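Major allergen DAU C 1 (Daucus carota, PDB 2WQL) is a pathogenesis-related plant-defence protein and food allergen of the Bet v 1 family, which probably binds small ligands in an internal pocket. Local coordinates at residues M67-D72 and Y81-I86; P63-T68 and D87-L92. The protein carries 4 engineered substitutions. One frame throughout, in Å; residues are numbered along the deposited sequence.

Contact 1: residues M67-D72 and Y81-I86; sequences MTVRTD and YDSTVI. With P4C (O-acetaldehydyl-hexaethylene glycol), chain E.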
ATOM      1  N   MET A  67      12.036   5.124  33.229  1.00 26.37           N
ATOM      2  CA  MET A  67      11.992   3.778  32.627  1.00 26.22           C
ATOM      3  C   MET A  67      13.369   3.125  32.590  1.00 25.41           C
ATOM      4  O   MET A  67      14.372   3.797  32.350  1.00 25.26           O
ATOM      5  CB  MET A  67      11.380   3.802  31.230  1.00 26.56           C
ATOM      6  CG  MET A  67      12.223   4.440  30.179  1.00 28.73           C
ATOM      7  SD  MET A  67      11.252   4.645  28.663  1.00 34.01           S
ATOM      8  CE  MET A  67      10.913   6.414  28.709  1.00 31.60           C
ATOM      9  N   THR A  68      13.390   1.819  32.857  1.00 24.61           N
ATOM     10  CA  THR A  68      14.594   1.009  32.839  1.00 24.06           C
ATOM     11  C   THR A  68      14.441   0.016  31.713  1.00 23.89           C
ATOM     12  O   THR A  68      13.486  -0.758  31.705  1.00 24.07           O
ATOM     13  CB  THR A  68      14.767   0.244  34.163  1.00 24.17           C
ATOM     14  OG1 THR A  68      14.877   1.179  35.239  1.00 23.91           O
ATOM     15  CG2 THR A  68      16.005  -0.651  34.146  1.00 23.54           C
ATOM     16  N   VAL A  69      15.382   0.029  30.768  1.00 23.69           N
ATOM     17  CA  VAL A  69      15.290  -0.782  29.550  1.00 23.29           C
ATOM     18  C   VAL A  69      16.507  -1.685  29.392  1.00 23.05           C
ATOM     19  O   VAL A  69      17.628  -1.204  29.380  1.00 22.66           O
ATOM     20  CB  VAL A  69      15.175   0.122  28.312  1.00 23.26           C
ATOM     21  CG1 VAL A  69      15.056  -0.705  27.025  1.00 22.20           C
ATOM     22  CG2 VAL A  69      13.996   1.056  28.478  1.00 23.29           C
ATOM     23  N   ARG A  70      16.263  -2.983  29.245  1.00 22.94           N
ATOM     24  CA  ARG A  70      17.317  -3.971  29.047  1.00 23.09           C
ATOM     25  C   ARG A  70      17.411  -4.307  27.570  1.00 23.10           C
ATOM     26  O   ARG A  70      16.389  -4.484  26.926  1.00 23.30           O
ATOM     27  CB  ARG A  70      17.003  -5.233  29.838  1.00 23.12           C
ATOM     28  CG  ARG A  70      17.986  -6.373  29.659  1.00 24.00           C
ATOM     29  CD  ARG A  70      17.562  -7.587  30.466  1.00 24.34           C
ATOM     30  NE  ARG A  70      16.334  -8.161  29.923  1.00 24.85           N
ATOM     31  CZ  ARG A  70      15.317  -8.620  30.642  1.00 24.66           C
ATOM     32  NH1 ARG A  70      15.338  -8.582  31.958  1.00 25.07           N
ATOM     33  NH2 ARG A  70      14.258  -9.109  30.030  1.00 24.39           N
ATOM     34  N   THR A  71      18.628  -4.389  27.037  1.00 23.06           N
ATOM     35  CA  THR A  71      18.845  -4.884  25.680  1.00 23.05           C
ATOM     36  C   THR A  71      18.974  -6.406  25.731  1.00 23.08           C
ATOM     37  O   THR A  71      19.856  -6.908  26.410  1.00 22.54           O
ATOM     38  CB  THR A  71      20.160  -4.331  25.065  1.00 23.35           C
ATOM     39  OG1 THR A  71      20.159  -2.895  25.069  1.00 23.17           O
ATOM     40  CG2 THR A  71      20.355  -4.850  23.619  1.00 22.80           C
ATOM     41  N   ASP A  72      18.104  -7.113  25.002  1.00 23.22           N
ATOM     42  CA  ASP A  72      18.093  -8.573  24.961  1.00 23.39           C
ATOM     43  C   ASP A  72      18.968  -9.095  23.829  1.00 23.54           C
ATOM     44  O   ASP A  72      19.586 -10.141  23.961  1.00 23.65           O
ATOM     45  CB  ASP A  72      16.673  -9.092  24.791  1.00 23.62           C
ATOM     46  CG  ASP A  72      15.735  -8.605  25.887  1.00 25.32           C
ATOM     47  OD1 ASP A  72      15.955  -8.959  27.066  1.00 27.55           O
ATOM     48  OD2 ASP A  72      14.763  -7.870  25.565  1.00 27.90           O
ATOM     49  N   TYR A  81      16.850  -5.300  16.621  1.00 25.18           N
ATOM     50  CA  TYR A  81      17.138  -4.926  18.014  1.00 25.60           C
ATOM     51  C   TYR A  81      15.973  -5.391  18.871  1.00 25.96           C
ATOM     52  O   TYR A  81      14.820  -5.115  18.546  1.00 26.05           O
ATOM     53  CB  TYR A  81      17.320  -3.411  18.140  1.00 25.39           C
ATOM     54  CG  TYR A  81      17.756  -2.901  19.513  1.00 26.58           C
ATOM     55  CD1 TYR A  81      19.078  -3.031  19.946  1.00 28.62           C
ATOM     56  CD2 TYR A  81      16.861  -2.253  20.359  1.00 27.17           C
ATOM     57  CE1 TYR A  81      19.474  -2.562  21.189  1.00 28.67           C
ATOM     58  CE2 TYR A  81      17.247  -1.787  21.594  1.00 27.93           C
ATOM     59  CZ  TYR A  81      18.549  -1.938  22.010  1.00 28.93           C
ATOM     60  OH  TYR A  81      18.936  -1.465  23.248  1.00 28.39           O
ATOM     61  N   ASP A  82      16.288  -6.125  19.941  1.00 26.24           N
ATOM     62  CA  ASP A  82      15.293  -6.611  20.886  1.00 26.62           C
ATOM     63  C   ASP A  82      15.613  -6.054  22.260  1.00 26.06           C
ATOM     64  O   ASP A  82      16.759  -6.087  22.686  1.00 25.95           O
ATOM     65  CB  ASP A  82      15.313  -8.137  20.947  1.00 27.35           C
ATOM     66  CG  ASP A  82      15.095  -8.781  19.584  1.00 29.99           C
ATOM     67  OD1 ASP A  82      14.084  -8.474  18.931  1.00 33.91           O
ATOM     68  OD2 ASP A  82      15.948  -9.598  19.163  1.00 33.61           O
ATOM     69  N   SER A  83      14.596  -5.542  22.948  1.00 25.77           N
ATOM     70  CA  SER A  83      14.772  -4.948  24.262  1.00 25.77           C
ATOM     71  C   SER A  83      13.504  -5.002  25.081  1.00 25.76           C
ATOM     72  O   SER A  83      12.402  -5.071  24.518  1.00 26.23           O
ATOM     73  CB  SER A  83      15.189  -3.493  24.126  1.00 25.93           C
ATOM     74  OG  SER A  83      14.212  -2.763  23.411  1.00 26.16           O
ATOM     75  N   THR A  84      13.664  -4.955  26.408  1.00 25.27           N
ATOM     76  CA  THR A  84      12.545  -5.116  27.340  1.00 24.93           C
ATOM     77  C   THR A  84      12.511  -4.015  28.369  1.00 24.28           C
ATOM     78  O   THR A  84      13.517  -3.716  28.984  1.00 24.04           O
ATOM     79  CB  THR A  84      12.636  -6.446  28.094  1.00 25.09           C
ATOM     80  OG1 THR A  84      12.786  -7.509  27.156  1.00 26.33           O
ATOM     81  CG2 THR A  84      11.369  -6.694  28.924  1.00 25.20           C
ATOM     82  N   VAL A  85      11.349  -3.407  28.552  1.00 23.96           N
ATOM     83  CA  VAL A  85      11.178  -2.417  29.614  1.00 23.98           C
ATOM     84  C   VAL A  85      10.833  -3.190  30.874  1.00 24.09           C
ATOM     85  O   VAL A  85       9.856  -3.931  30.891  1.00 24.03           O
ATOM     86  CB  VAL A  85      10.062  -1.391  29.303  1.00 23.93           C
ATOM     87  CG1 VAL A  85      10.013  -0.351  30.381  1.00 22.54           C
ATOM     88  CG2 VAL A  85      10.283  -0.752  27.926  1.00 22.92           C
ATOM     89  N   ILE A  86      11.643  -3.033  31.916  1.00 24.32           N
ATOM     90  CA  ILE A  86      11.527  -3.881  33.105  1.00 24.45           C
ATOM     91  C   ILE A  86      11.178  -3.142  34.398  1.00 24.86           C
ATOM     92  O   ILE A  86      10.820  -3.781  35.392  1.00 24.65           O
ATOM     93  CB  ILE A  86      12.807  -4.749  33.304  1.00 24.26           C
ATOM     94  CG1 ILE A  86      14.034  -3.884  33.589  1.00 24.38           C
ATOM     95  CG2 ILE A  86      13.049  -5.607  32.071  1.00 23.28           C
ATOM     96  CD1 ILE A  86      15.240  -4.676  34.073  1.00 23.59           C
TER
HETATM   97  O1  P4C E 200      18.023   2.189  21.475  1.00 44.82           O
HETATM   98  C2  P4C E 200      16.827   1.987  21.674  1.00 42.98           C
HETATM   99  C3  P4C E 200      15.895   1.564  20.553  1.00 41.99           C
HETATM  100  O4  P4C E 200      14.596   1.331  21.128  1.00 42.74           O
HETATM  101  C5  P4C E 200      13.669   0.528  20.363  1.00 40.77           C
HETATM  102  C6  P4C E 200      12.596  -0.016  21.317  1.00 40.48           C
HETATM  103  O7  P4C E 200      11.438   0.813  21.322  1.00 41.48           O
HETATM  104  C8  P4C E 200      10.620   0.730  20.134  1.00 41.56           C
HETATM  105  C9  P4C E 200      10.252   2.101  19.520  1.00 40.39           C
HETATM  106  O10 P4C E 200      10.875   2.279  18.225  1.00 38.26           O
HETATM  107  C11 P4C E 200      11.013   3.650  17.806  1.00 35.38           C
HETATM  108  C12 P4C E 200      12.471   4.104  17.836  1.00 34.68           C
HETATM  109  O13 P4C E 200      12.638   5.203  18.746  1.00 34.28           O
HETATM  110  C14 P4C E 200      13.963   5.749  18.794  1.00 33.33           C
HETATM  111  C15 P4C E 200      14.852   4.955  19.744  1.00 34.50           C
HETATM  112  O16 P4C E 200      15.000   5.625  20.998  1.00 37.06           O
HETATM  113  C17 P4C E 200      15.222   4.750  22.131  1.00 39.01           C
HETATM  114  C18 P4C E 200      14.567   5.311  23.414  1.00 40.07           C
HETATM  115  O19 P4C E 200      14.274   4.289  24.398  1.00 41.22           O
HETATM  116  C20 P4C E 200      12.878   3.954  24.538  1.00 41.31           C
HETATM  117  C21 P4C E 200      12.717   2.483  24.973  1.00 42.05           C
HETATM  118  O22 P4C E 200      11.824   1.701  24.144  1.00 42.60           O

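Contact 2: residues P63-T68 and D87-L92; sequences PITTMT and DGDILL. Engineered in segment 63-68: T66 (natural residue Ser).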
ATOM      1  N   PRO A  63       4.518  12.885  31.705  1.00 29.44           N
ATOM      2  CA  PRO A  63       3.563  11.824  32.024  1.00 29.48           C
ATOM      3  C   PRO A  63       4.244  10.531  32.433  1.00 29.55           C
ATOM      4  O   PRO A  63       3.741   9.837  33.308  1.00 29.84           O
ATOM      5  CB  PRO A  63       2.793  11.632  30.708  1.00 29.46           C
ATOM      6  CG  PRO A  63       2.945  12.935  29.990  1.00 29.33           C
ATOM      7  CD  PRO A  63       4.324  13.389  30.331  1.00 29.45           C
ATOM      8  N   ILE A  64       5.354  10.203  31.769  1.00 29.66           N
ATOM      9  CA  ILE A  64       6.264   9.117  32.188  1.00 29.45           C
ATOM     10  C   ILE A  64       7.563   9.747  32.676  1.00 29.26           C
ATOM     11  O   ILE A  64       8.230  10.427  31.896  1.00 29.66           O
ATOM     12  CB  ILE A  64       6.620   8.200  31.024  1.00 29.52           C
ATOM     13  CG1 ILE A  64       5.368   7.494  30.479  1.00 30.15           C
ATOM     14  CG2 ILE A  64       7.660   7.181  31.454  1.00 29.56           C
ATOM     15  CD1 ILE A  64       5.647   6.630  29.201  1.00 29.94           C
ATOM     16  N   THR A  65       7.926   9.532  33.943  1.00 28.84           N
ATOM     17  CA  THR A  65       9.151  10.134  34.498  1.00 28.72           C
ATOM     18  C   THR A  65      10.379   9.197  34.509  1.00 28.24           C
ATOM     19  O   THR A  65      11.516   9.687  34.473  1.00 28.55           O
ATOM     20  CB  THR A  65       8.944  10.706  35.932  1.00 28.75           C
ATOM     21  OG1 THR A  65       9.138   9.679  36.906  1.00 28.98           O
ATOM     22  CG2 THR A  65       7.550  11.298  36.093  1.00 29.44           C
ATOM     23  N   THR A  66      10.162   7.880  34.581  1.00 27.37           N
ATOM     24  CA  THR A  66      11.274   6.912  34.685  1.00 26.92           C
ATOM     25  C   THR A  66      11.008   5.622  33.924  1.00 26.67           C
ATOM     26  O   THR A  66       9.888   5.088  33.972  1.00 26.54           O
ATOM     27  CB  THR A  66      11.550   6.487  36.154  1.00 26.81           C
ATOM     28  OG1 THR A  66      10.354   5.936  36.717  1.00 26.87           O
ATOM     29  CG2 THR A  66      12.008   7.654  37.015  1.00 26.32           C
ATOM     30  N   MET A  67      12.036   5.124  33.229  1.00 26.37           N
ATOM     31  CA  MET A  67      11.992   3.778  32.627  1.00 26.22           C
ATOM     32  C   MET A  67      13.369   3.125  32.590  1.00 25.41           C
ATOM     33  O   MET A  67      14.372   3.797  32.350  1.00 25.26           O
ATOM     34  CB  MET A  67      11.380   3.802  31.230  1.00 26.56           C
ATOM     35  CG  MET A  67      12.223   4.440  30.179  1.00 28.73           C
ATOM     36  SD  MET A  67      11.252   4.645  28.663  1.00 34.01           S
ATOM     37  CE  MET A  67      10.913   6.414  28.709  1.00 31.60           C
ATOM     38  N   THR A  68      13.390   1.819  32.857  1.00 24.61           N
ATOM     39  CA  THR A  68      14.594   1.009  32.839  1.00 24.06           C
ATOM     40  C   THR A  68      14.441   0.016  31.713  1.00 23.89           C
ATOM     41  O   THR A  68      13.486  -0.758  31.705  1.00 24.07           O
ATOM     42  CB  THR A  68      14.767   0.244  34.163  1.00 24.17           C
ATOM     43  OG1 THR A  68      14.877   1.179  35.239  1.00 23.91           O
ATOM     44  CG2 THR A  68      16.005  -0.651  34.146  1.00 23.54           C
ATOM     45  N   ASP A  87      11.281  -1.816  34.397  1.00 25.40           N
ATOM     46  CA  ASP A  87      10.994  -1.025  35.595  1.00 26.07           C
ATOM     47  C   ASP A  87      10.623   0.382  35.187  1.00 25.98           C
ATOM     48  O   ASP A  87      10.869   0.789  34.058  1.00 25.31           O
ATOM     49  CB  ASP A  87      12.206  -0.986  36.546  1.00 26.47           C
ATOM     50  CG  ASP A  87      11.837  -0.552  37.998  1.00 28.75           C
ATOM     51  OD1 ASP A  87      10.633  -0.528  38.349  1.00 31.50           O
ATOM     52  OD2 ASP A  87      12.763  -0.249  38.805  1.00 30.79           O
ATOM     53  N   GLY A  88      10.018   1.108  36.120  1.00 26.37           N
ATOM     54  CA  GLY A  88       9.713   2.531  35.949  1.00 26.80           C
ATOM     55  C   GLY A  88       8.225   2.798  36.013  1.00 26.93           C
ATOM     56  O   GLY A  88       7.424   1.867  35.905  1.00 27.04           O
ATOM     57  N   ASP A  89       7.842   4.067  36.165  1.00 26.96           N
ATOM     58  CA  ASP A  89       6.400   4.409  36.208  1.00 27.20           C
ATOM     59  C   ASP A  89       5.698   4.238  34.837  1.00 26.85           C
ATOM     60  O   ASP A  89       4.473   4.298  34.753  1.00 26.73           O
ATOM     61  CB  ASP A  89       6.145   5.804  36.826  1.00 27.18           C
ATOM     62  CG  ASP A  89       6.788   6.927  36.041  1.00 28.24           C
ATOM     63  OD1 ASP A  89       7.139   6.711  34.862  1.00 29.61           O
ATOM     64  OD2 ASP A  89       6.931   8.042  36.597  1.00 29.50           O
ATOM     65  N   ILE A  90       6.489   4.020  33.784  1.00 26.60           N
ATOM     66  CA  ILE A  90       5.980   3.595  32.479  1.00 26.51           C
ATOM     67  C   ILE A  90       5.161   2.291  32.581  1.00 26.71           C
ATOM     68  O   ILE A  90       4.261   2.052  31.775  1.00 26.69           O
ATOM     69  CB  ILE A  90       7.145   3.383  31.466  1.00 26.61           C
ATOM     70  CG1 ILE A  90       6.608   3.038  30.071  1.00 27.05           C
ATOM     71  CG2 ILE A  90       8.088   2.283  31.934  1.00 25.39           C
ATOM     72  CD1 ILE A  90       7.666   3.095  28.967  1.00 28.27           C
ATOM     73  N   LEU A  91       5.482   1.440  33.562  1.00 26.65           N
ATOM     74  CA  LEU A  91       4.745   0.187  33.764  1.00 26.47           C
ATOM     75  C   LEU A  91       3.414   0.395  34.487  1.00 26.81           C
ATOM     76  O   LEU A  91       2.705  -0.568  34.784  1.00 26.49           O
ATOM     77  CB  LEU A  91       5.594  -0.807  34.547  1.00 26.22           C
ATOM     78  CG  LEU A  91       6.930  -1.208  33.917  1.00 25.40           C
ATOM     79  CD1 LEU A  91       7.575  -2.217  34.831  1.00 24.34           C
ATOM     80  CD2 LEU A  91       6.797  -1.758  32.510  1.00 23.21           C
ATOM     81  N   LEU A  92       3.073   1.650  34.762  1.00 27.33           N
ATOM     82  CA  LEU A  92       1.852   1.974  35.490  1.00 28.04           C
ATOM     83  C   LEU A  92       1.841   1.108  36.755  1.00 28.53           C
ATOM     84  O   LEU A  92       2.906   0.806  37.331  1.00 29.32           O
ATOM     85  CB  LEU A  92       0.618   1.751  34.603  1.00 28.17           C
ATOM     86  CG  LEU A  92       0.749   2.255  33.147  1.00 28.79           C
ATOM     87  CD1 LEU A  92      -0.436   1.815  32.290  1.00 28.43           C
ATOM     88  CD2 LEU A  92       0.940   3.778  33.076  1.00 28.10           C
TER

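Contact 1: residues M67-D72 and Y81-I86
One face of the R70 guanidinium is covered by I86, whose CG2 sits 3.7 Å above the plane, displaced toward the rim of the group. At the edge and in the plane lies D72 OD1, 3.0 Å from R70 NE, in a salt bridge between residues two apart on one strand. The bend at chi3 (68°) of an otherwise extended arginine turns the guanidinium back toward this acid. The other carboxylate oxygen of D72 reaches across the pair of strands: T84 OG1 donates to the syn lone pair of D72 OD2 over 2.6 Å, so the acid is gripped from both strands, consistent with a charged carboxylate. T84 is buried, and this bond gives its hydroxyl an acceptor. The backbones of R70 and T84 form a hydrogen-bonded antiparallel pair, with T84 N donating to R70 O at an N-H...O angle of 163°. They belong to the hairpin of strands 66-75 and 80-87 in the curved Bet v 1 sheet, whose other face lines the ligand pocket. There V69 and V85, a non-hydrogen-bonded pair, meet through their CG2 methyls, branched residues well suited to extended strands. V69 CG2 also comes within 4.0 Å of C21 of the bound glycol. Y81 reaches toward T71 with CG anti to its own nitrogen (chi1 -174°), placing Y81 OH 2.6 Å from T71 OG1; either hydroxyl could donate. The ring meets the ligand obliquely, Y81 CE2 lying 3.8 Å from P4C C3. S83 OG lies 3.8 Å from P4C C6, a short side chain that lets the ligand come close to the strand.

Contact 2: residues P63-T68 and D87-L92
D89 OD1 is gripped by two successive backbone amides: T65 N meets the syn lone pair of OD1 at 3.1 Å, while T66 N comes from above the carboxylate plane at 3.3 Å. The other oxygen, D89 OD2, accepts a bond from T65 OG1 at 2.8 Å, also from above the plane. A chi1 of 62° turns the D89 carboxylate to the 65-66 backbone, and an aspartate is short enough to receive the amides while its own backbone stays close. The return bond runs from D89 N to OG1 of T66, an engineered residue, over 3.2 Å. Next to this polar cluster I90 presents its branches separately: I90 CG1 lies 3.8 Å from I64 CD1, and I90 CG2 packs on M67 CB at 3.7 Å. G88 turns toward T66 O and M67 CA the side where a side chain would stand, and its phi is positive (119°), so a residue without one suits the place. One residue earlier, D87 O accepts from T68 N at 3.0 Å, in a hydrogen-bonded antiparallel pair. This is the open end of a beta hairpin, where strand 80-87 of the Bet v 1 fold leaves its neighbour through a short 3-10 turn, residues 89-91.

In the fold
Contacts 1 and 2 follow each other along the same hairpin: both use strand 66-75 and share M67 and T68, with centres about 12 Å apart. Contact 1 is the more buried, a regular antiparallel pairing with valines and the hydroxyls of T71, Y81 and S83 toward the ligand, and the R70-D72-T84 cluster on the opposite face. Contact 2 lies at the surface, where pairing is down to T68 with D87, and the carboxylate of D89 grips backbone amides. The two join through packing, V85 CG1 meeting I90 CG2 at 3.6 Å, while L91 also rests on the end of strand 80-87. F135 of helix 130-153 touches P63 and I64 of contact 2.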